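Local coordinates for protein gamma-glutamyltranspeptidase (Streptomyces lincolnensis, PDB 6J3A) that belongs to the Ntn-hydrolase clan as an LmbA-like gamma-glutamyltranspeptidase homologue and probably acts as a transferase, at residues Asp96-Ala107 / Leu456-Leu465; Thr191-Val199 / Ala211-Ile221. All coordinates share one frame; numbering follows the deposited sequence.

Interaction 1 joins two chain regions 349 residues apart, whereas interaction 2 joins consecutive helical regions and falls, along the sequence, between the two halves of interaction 1. Their centres are 26 Å apart and their nearest atoms about 7 Å apart, so they do not touch. Helix 220-229 runs from one to the other: it begins with Phe-220 and Ile-221 of interaction 2, and its Leu-225 and Ala-229 touch Leu-456 of interaction 1. The unmodelled residues 384-420 fall between the partners of interaction 1 in the sequence. In gamma-glutamyltranspeptidases autoprocessing divides the chain into a large and a small subunit, so 96-107 and 456-465 probably belong to different subunits, and interaction 2 would lie within the first.

Interaction 1: residues Asp96-Ala107 / Leu456-Leu465; sequences DLVPGTGPLAAA and LGTRLQMTWL
Leu-97 meets the indole of Trp-464 at its edge, CD2 lying near the ring plane 3.9 Å from CZ3; the same ring has a cation-pi partner in Arg-550, and its NE1 is bonded to Glu-317. The second flat group, the amide of Gln-461, donates from NE2 to Thr-458 O (3.0 Å), tilted from the carbonyl plane, while its OE1 accepts from Tyr-548 N. Both belong to a loop-on-loop contact of the Ntn fold, where one turn of 3-10 helix, 459-462, lies against the loop leading to helix 111-122. The one direct hydrogen bond between 96-107 and 456-465 runs from Leu-460 N to Ala-105 O, 2.8 Å long, in the carbonyl plane but bent at hydrogen to 138°. Leu-460 also sends CD2 to Ala-107 CB (3.8 Å) and lays CD1 against the carbonyl oxygen of Ala-106. With an alanine here both methyls are gone, which would probably leave Ala-107 CB without this apolar neighbour and the Ala-106 carbonyl uncovered. Farther along, Val-98 has CG1 opposite N (chi1 173°), which lays CG1 against Gln-461 CA and brings CG2 within 3.5 Å of Leu-465 CD2, the two side chains crossing nearly at right angles. A water completes the joint: it donates to Gly-100 O at 2.7 Å, accepts from Gln-461 NE2 and lies 2.6 Å from Thr-458 OG1.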
# COMPACT_ATOMS: atom_id res chain seq x y z
N ASP A 96 34.84 29.21 6.95
CA ASP A 96 35.68 28.02 6.78
C ASP A 96 34.95 26.90 6.06
O ASP A 96 35.54 26.15 5.29
CB ASP A 96 36.20 27.54 8.14
CG ASP A 96 37.38 28.36 8.64
OD1 ASP A 96 37.60 29.50 8.16
OD2 ASP A 96 38.09 27.85 9.53
N LEU A 97 33.65 26.79 6.33
CA LEU A 97 32.76 25.86 5.66
C LEU A 97 31.71 26.66 4.92
O LEU A 97 31.40 27.80 5.29
CB LEU A 97 32.08 24.96 6.68
CG LEU A 97 33.01 24.15 7.58
CD1 LEU A 97 32.29 23.65 8.82
CD2 LEU A 97 33.59 22.98 6.79
N VAL A 98 31.14 26.06 3.87
CA VAL A 98 29.97 26.62 3.23
C VAL A 98 28.81 26.50 4.21
O VAL A 98 28.63 25.44 4.82
CB VAL A 98 29.63 25.90 1.92
CG1 VAL A 98 28.30 26.39 1.34
CG2 VAL A 98 30.74 26.09 0.90
N PRO A 99 28.02 27.57 4.39
CA PRO A 99 26.91 27.49 5.34
C PRO A 99 25.84 26.44 4.98
O PRO A 99 25.59 26.17 3.81
CB PRO A 99 26.29 28.89 5.28
CG PRO A 99 27.36 29.78 4.75
CD PRO A 99 28.21 28.93 3.86
N GLY A 100 25.20 25.89 6.01
CA GLY A 100 24.09 24.96 5.84
C GLY A 100 22.84 25.61 5.28
O GLY A 100 21.99 24.93 4.71
N THR A 101 22.72 26.93 5.45
CA THR A 101 21.54 27.67 5.02
C THR A 101 21.88 28.89 4.18
O THR A 101 23.05 29.24 4.02
CB THR A 101 20.75 28.12 6.25
OG1 THR A 101 21.60 28.92 7.07
CG2 THR A 101 20.28 26.89 7.05
N GLY A 102 20.87 29.53 3.64
CA GLY A 102 21.05 30.82 3.00
C GLY A 102 21.46 30.69 1.54
O GLY A 102 21.71 29.59 1.08
N PRO A 103 21.52 31.83 0.81
CA PRO A 103 21.73 31.86 -0.63
C PRO A 103 23.17 31.58 -1.07
O PRO A 103 23.38 31.33 -2.26
CB PRO A 103 21.30 33.27 -1.02
CG PRO A 103 21.56 34.09 0.18
CD PRO A 103 21.37 33.19 1.36
N LEU A 104 24.14 31.61 -0.15
CA LEU A 104 25.52 31.17 -0.47
C LEU A 104 25.62 29.66 -0.71
O LEU A 104 26.52 29.21 -1.41
CB LEU A 104 26.53 31.57 0.61
CG LEU A 104 26.94 33.04 0.75
CD1 LEU A 104 27.74 33.22 2.03
CD2 LEU A 104 27.75 33.50 -0.45
N ALA A 105 24.71 28.89 -0.11
CA ALA A 105 24.68 27.43 -0.28
C ALA A 105 23.93 26.96 -1.54
O ALA A 105 24.08 25.81 -1.96
CB ALA A 105 24.09 26.77 0.97
N ALA A 106 23.14 27.85 -2.14
CA ALA A 106 22.37 27.52 -3.35
C ALA A 106 23.23 27.24 -4.58
O ALA A 106 23.99 28.12 -5.01
CB ALA A 106 21.38 28.63 -3.68
N ALA A 107 23.11 26.04 -5.13
CA ALA A 107 23.62 25.78 -6.48
C ALA A 107 22.56 26.27 -7.46
O ALA A 107 21.44 26.55 -7.05
CB ALA A 107 23.88 24.30 -6.67
N LEU A 456 15.25 28.64 -2.59
CA LEU A 456 16.44 28.08 -3.22
C LEU A 456 17.06 26.94 -2.41
O LEU A 456 16.81 26.78 -1.19
CB LEU A 456 17.49 29.18 -3.41
CG LEU A 456 17.20 30.17 -4.54
CD1 LEU A 456 17.93 31.49 -4.31
CD2 LEU A 456 17.59 29.59 -5.89
N GLY A 457 17.90 26.17 -3.10
CA GLY A 457 18.54 25.00 -2.53
C GLY A 457 19.74 25.32 -1.67
O GLY A 457 20.03 26.49 -1.41
N THR A 458 20.43 24.29 -1.21
CA THR A 458 21.60 24.43 -0.34
C THR A 458 22.69 23.38 -0.61
O THR A 458 23.39 22.97 0.32
CB THR A 458 21.18 24.30 1.13
OG1 THR A 458 20.53 23.04 1.34
CG2 THR A 458 20.24 25.45 1.54
N ARG A 459 22.84 22.97 -1.87
CA ARG A 459 23.71 21.82 -2.18
C ARG A 459 25.20 22.16 -2.20
O ARG A 459 26.03 21.29 -1.96
CB ARG A 459 23.30 21.15 -3.49
CG ARG A 459 23.81 19.71 -3.70
CD ARG A 459 23.28 18.70 -2.69
NE ARG A 459 21.82 18.68 -2.67
CZ ARG A 459 21.07 17.89 -1.90
NH1 ARG A 459 21.63 17.03 -1.06
NH2 ARG A 459 19.75 17.98 -1.98
N LEU A 460 25.54 23.43 -2.44
CA LEU A 460 26.95 23.87 -2.34
C LEU A 460 27.56 23.64 -0.96
O LEU A 460 28.78 23.68 -0.81
CB LEU A 460 27.12 25.33 -2.75
CG LEU A 460 26.65 25.68 -4.16
CD1 LEU A 460 26.87 27.14 -4.48
CD2 LEU A 460 27.38 24.83 -5.19
N GLN A 461 26.72 23.38 0.05
CA GLN A 461 27.21 23.02 1.38
C GLN A 461 28.13 21.82 1.42
O GLN A 461 28.90 21.67 2.36
CB GLN A 461 26.04 22.84 2.35
CG GLN A 461 25.37 21.48 2.35
CD GLN A 461 24.27 21.42 3.38
OE1 GLN A 461 24.53 21.18 4.56
NE2 GLN A 461 23.04 21.67 2.95
N MET A 462 28.04 20.97 0.40
CA MET A 462 28.82 19.74 0.32
C MET A 462 30.21 19.89 -0.29
O MET A 462 31.03 18.97 -0.18
CB MET A 462 28.00 18.71 -0.45
CG MET A 462 26.59 18.54 0.09
SD MET A 462 25.81 16.99 -0.37
CE MET A 462 24.45 16.99 0.78
N THR A 463 30.49 21.04 -0.89
CA THR A 463 31.83 21.35 -1.40
C THR A 463 32.74 21.75 -0.25
O THR A 463 32.31 21.90 0.90
CB THR A 463 31.79 22.53 -2.37
OG1 THR A 463 31.28 23.68 -1.69
CG2 THR A 463 30.92 22.22 -3.57
N TRP A 464 34.01 21.94 -0.58
CA TRP A 464 35.00 22.42 0.38
C TRP A 464 35.53 23.81 0.03
O TRP A 464 35.81 24.10 -1.14
CB TRP A 464 36.18 21.46 0.40
CG TRP A 464 35.87 20.12 0.97
CD1 TRP A 464 35.96 18.93 0.33
CD2 TRP A 464 35.46 19.84 2.31
NE1 TRP A 464 35.63 17.91 1.18
CE2 TRP A 464 35.32 18.43 2.41
CE3 TRP A 464 35.20 20.62 3.44
CZ2 TRP A 464 34.92 17.79 3.59
CZ3 TRP A 464 34.81 19.98 4.63
CH2 TRP A 464 34.67 18.57 4.69
N LEU A 465 35.67 24.64 1.07
CA LEU A 465 36.33 25.94 0.95
C LEU A 465 37.85 25.79 1.08
O LEU A 465 38.46 26.14 2.10
CB LEU A 465 35.77 26.92 1.99
CG LEU A 465 34.28 27.21 1.91
CD1 LEU A 465 33.90 28.27 2.92
CD2 LEU A 465 33.85 27.67 0.52
O HOH W 1 20.72 22.72 3.88
O HOH W 2 21.18 23.88 -4.49
O HOH W 3 19.20 25.45 -5.85

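Interaction 2: residues Thr191-Val199 / Ala211-Ile221; sequences TWKRLLAEV and AAREVWRTGFI
Phe-220 fits as a knob into a hole formed by Thr-191, Arg-194, Leu-195 and Glu-198, fastening the start of helix 220-229 to helix 186-200. The latter also packs on helix 205-217, in a helix-helix pairing whose segments run at 129° with axes 9.6 Å apart. On the buried side the packing is mostly apolar. Leu-195 puts CD2 on Ala-212 CB at 3.6 Å and CD1 near Ile-221 CD1, while Val-199 lays CG1 over the backbone of Ala-212. At the foot of this side two indoles meet edge to edge, Trp-192 CH2 to Trp-216 CZ3 (4.0 Å). Each also has an aromatic neighbour beyond the pair: Phe-45 meets Trp-192 edge-to-face, and Phe-112 stacks on Trp-216. The solvent side is held differently, by the long polar chains of Arg-194 and Glu-198, both exposed. Arg-194, extended from CG to NE with CG anti to N (chi1 -172°), slides along the Phe-220 ring: CD sits over the ring centre at 3.9 Å, a CH-pi contact, and the guanidinium stacks flat beyond it, a cation-pi contact, planes 8° apart and centres 4.1 Å apart. On the opposite face Ile-221 CG1 lies above the rim of the ring. Glu-198 makes a long salt bridge to Arg-194 NE and sets OE2 3.4 Å from Phe-220 CD1. At the edge of the Phe-220 ring, Thr-191 O lies near the ring plane, 3.7 Å from CZ.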
# COMPACT_ATOMS: atom_id res chain seq x y z
N THR A 191 2.03 29.92 -9.33
CA THR A 191 3.28 29.90 -10.10
C THR A 191 3.24 28.91 -11.27
O THR A 191 3.67 29.26 -12.38
CB THR A 191 4.48 29.59 -9.18
OG1 THR A 191 4.54 30.56 -8.13
CG2 THR A 191 5.81 29.61 -9.95
N TRP A 192 2.76 27.69 -11.02
CA TRP A 192 2.61 26.71 -12.12
C TRP A 192 1.49 27.12 -13.07
O TRP A 192 1.59 26.90 -14.28
CB TRP A 192 2.38 25.28 -11.61
CG TRP A 192 3.45 24.69 -10.73
CD1 TRP A 192 3.26 23.85 -9.67
CD2 TRP A 192 4.88 24.86 -10.84
NE1 TRP A 192 4.47 23.50 -9.11
CE2 TRP A 192 5.47 24.11 -9.81
CE3 TRP A 192 5.70 25.59 -11.71
CZ2 TRP A 192 6.84 24.07 -9.61
CZ3 TRP A 192 7.06 25.54 -11.52
CH2 TRP A 192 7.62 24.78 -10.48
N LYS A 193 0.43 27.70 -12.54
CA LYS A 193 -0.67 28.16 -13.38
C LYS A 193 -0.20 29.22 -14.37
O LYS A 193 -0.51 29.15 -15.55
CB LYS A 193 -1.82 28.70 -12.54
CG LYS A 193 -2.69 27.61 -11.94
CD LYS A 193 -3.99 28.23 -11.45
CE LYS A 193 -4.81 27.30 -10.60
NZ LYS A 193 -5.80 28.12 -9.85
N ARG A 194 0.55 30.19 -13.86
CA ARG A 194 1.09 31.24 -14.72
C ARG A 194 2.03 30.64 -15.76
O ARG A 194 1.89 30.91 -16.96
CB ARG A 194 1.82 32.30 -13.89
CG ARG A 194 2.21 33.51 -14.73
CD ARG A 194 2.92 34.59 -13.94
NE ARG A 194 3.60 35.53 -14.83
CZ ARG A 194 4.31 36.58 -14.42
NH1 ARG A 194 4.45 36.85 -13.12
NH2 ARG A 194 4.90 37.37 -15.32
N LEU A 195 2.96 29.82 -15.29
CA LEU A 195 3.87 29.06 -16.15
C LEU A 195 3.10 28.45 -17.31
O LEU A 195 3.40 28.71 -18.47
CB LEU A 195 4.58 27.95 -15.35
CG LEU A 195 5.80 27.28 -15.96
CD1 LEU A 195 6.56 26.51 -14.90
CD2 LEU A 195 5.44 26.34 -17.09
N LEU A 196 2.08 27.65 -16.98
CA LEU A 196 1.24 27.00 -17.97
C LEU A 196 0.52 27.97 -18.89
O LEU A 196 0.45 27.75 -20.09
CB LEU A 196 0.21 26.12 -17.28
CG LEU A 196 0.71 24.87 -16.57
CD1 LEU A 196 -0.45 24.28 -15.78
CD2 LEU A 196 1.25 23.85 -17.56
N ALA A 197 -0.04 29.03 -18.32
CA ALA A 197 -0.76 30.03 -19.11
C ALA A 197 0.13 30.60 -20.22
O ALA A 197 -0.26 30.60 -21.40
CB ALA A 197 -1.29 31.15 -18.23
N GLU A 198 1.33 31.02 -19.85
CA GLU A 198 2.23 31.68 -20.80
C GLU A 198 3.09 30.76 -21.65
O GLU A 198 3.93 31.24 -22.40
CB GLU A 198 3.09 32.75 -20.11
CG GLU A 198 4.15 32.27 -19.14
CD GLU A 198 5.16 33.36 -18.84
OE1 GLU A 198 6.01 33.65 -19.72
OE2 GLU A 198 5.09 33.94 -17.73
N VAL A 199 2.91 29.44 -21.55
CA VAL A 199 3.47 28.52 -22.55
C VAL A 199 2.39 27.84 -23.42
O VAL A 199 2.73 27.14 -24.37
CB VAL A 199 4.39 27.44 -21.92
CG1 VAL A 199 5.50 28.09 -21.10
CG2 VAL A 199 3.60 26.43 -21.09
N ALA A 211 9.47 26.13 -24.12
CA ALA A 211 9.10 27.49 -23.66
C ALA A 211 9.09 27.59 -22.14
O ALA A 211 9.52 28.60 -21.58
CB ALA A 211 7.75 27.90 -24.22
N ALA A 212 8.58 26.55 -21.48
CA ALA A 212 8.61 26.45 -20.01
C ALA A 212 10.03 26.42 -19.44
O ALA A 212 10.28 26.95 -18.36
CB ALA A 212 7.84 25.23 -19.55
N ARG A 213 10.95 25.77 -20.15
CA ARG A 213 12.35 25.75 -19.75
C ARG A 213 12.91 27.17 -19.71
O ARG A 213 13.65 27.52 -18.79
CB ARG A 213 13.18 24.90 -20.69
CG ARG A 213 12.80 23.43 -20.72
CD ARG A 213 13.66 22.70 -21.72
NE ARG A 213 15.03 22.55 -21.24
CZ ARG A 213 16.08 22.22 -21.99
NH1 ARG A 213 15.95 21.98 -23.29
NH2 ARG A 213 17.28 22.12 -21.42
N GLU A 214 12.52 27.98 -20.69
CA GLU A 214 12.95 29.37 -20.79
C GLU A 214 12.28 30.30 -19.78
O GLU A 214 12.89 31.30 -19.37
CB GLU A 214 12.73 29.89 -22.21
CG GLU A 214 13.61 29.19 -23.24
CD GLU A 214 15.11 29.32 -22.97
OE1 GLU A 214 15.84 28.36 -23.30
OE2 GLU A 214 15.55 30.36 -22.42
N VAL A 215 11.05 30.00 -19.40
CA VAL A 215 10.37 30.73 -18.33
C VAL A 215 11.09 30.54 -16.99
O VAL A 215 11.28 31.50 -16.24
CB VAL A 215 8.89 30.33 -18.22
CG1 VAL A 215 8.24 30.92 -16.97
CG2 VAL A 215 8.15 30.82 -19.46
N TRP A 216 11.50 29.31 -16.70
CA TRP A 216 12.32 29.03 -15.52
C TRP A 216 13.68 29.72 -15.61
O TRP A 216 14.19 30.24 -14.61
CB TRP A 216 12.53 27.52 -15.33
CG TRP A 216 13.29 27.23 -14.06
CD1 TRP A 216 14.64 27.32 -13.88
CD2 TRP A 216 12.74 26.88 -12.79
NE1 TRP A 216 14.97 27.03 -12.58
CE2 TRP A 216 13.82 26.75 -11.89
CE3 TRP A 216 11.44 26.65 -12.32
CZ2 TRP A 216 13.64 26.39 -10.55
CZ3 TRP A 216 11.27 26.29 -10.98
CH2 TRP A 216 12.37 26.17 -10.11
N ARG A 217 14.24 29.72 -16.81
CA ARG A 217 15.63 30.12 -17.05
C ARG A 217 15.89 31.61 -17.20
O ARG A 217 16.89 32.13 -16.70
CB ARG A 217 16.10 29.46 -18.34
CG ARG A 217 17.52 28.97 -18.27
CD ARG A 217 17.58 27.53 -18.70
NE ARG A 217 17.34 27.40 -20.14
CZ ARG A 217 18.18 26.84 -21.01
NH1 ARG A 217 17.83 26.79 -22.28
NH2 ARG A 217 19.35 26.34 -20.62
N THR A 218 15.01 32.26 -17.96
CA THR A 218 15.10 33.69 -18.26
C THR A 218 13.86 34.51 -17.90
O THR A 218 13.92 35.74 -17.93
CB THR A 218 15.38 33.91 -19.76
OG1 THR A 218 14.31 33.36 -20.54
CG2 THR A 218 16.70 33.26 -20.17
N GLY A 219 12.76 33.83 -17.56
CA GLY A 219 11.45 34.48 -17.36
C GLY A 219 11.20 34.91 -15.92
O GLY A 219 12.13 35.13 -15.14
N PHE A 220 9.92 35.01 -15.58
CA PHE A 220 9.51 35.56 -14.28
C PHE A 220 10.08 34.78 -13.08
O PHE A 220 10.34 35.35 -12.02
CB PHE A 220 7.98 35.70 -14.20
CG PHE A 220 7.24 34.44 -13.83
CD1 PHE A 220 6.86 33.52 -14.81
CD2 PHE A 220 6.88 34.19 -12.51
CE1 PHE A 220 6.16 32.36 -14.46
CE2 PHE A 220 6.18 33.04 -12.15
CZ PHE A 220 5.83 32.13 -13.13
N ILE A 221 10.28 33.47 -13.26
CA ILE A 221 10.81 32.62 -12.20
C ILE A 221 12.26 32.99 -11.91
O ILE A 221 12.62 33.26 -10.77
CB ILE A 221 10.69 31.12 -12.56
CG1 ILE A 221 9.22 30.71 -12.55
CG2 ILE A 221 11.47 30.25 -11.58
CD1 ILE A 221 8.97 29.30 -13.06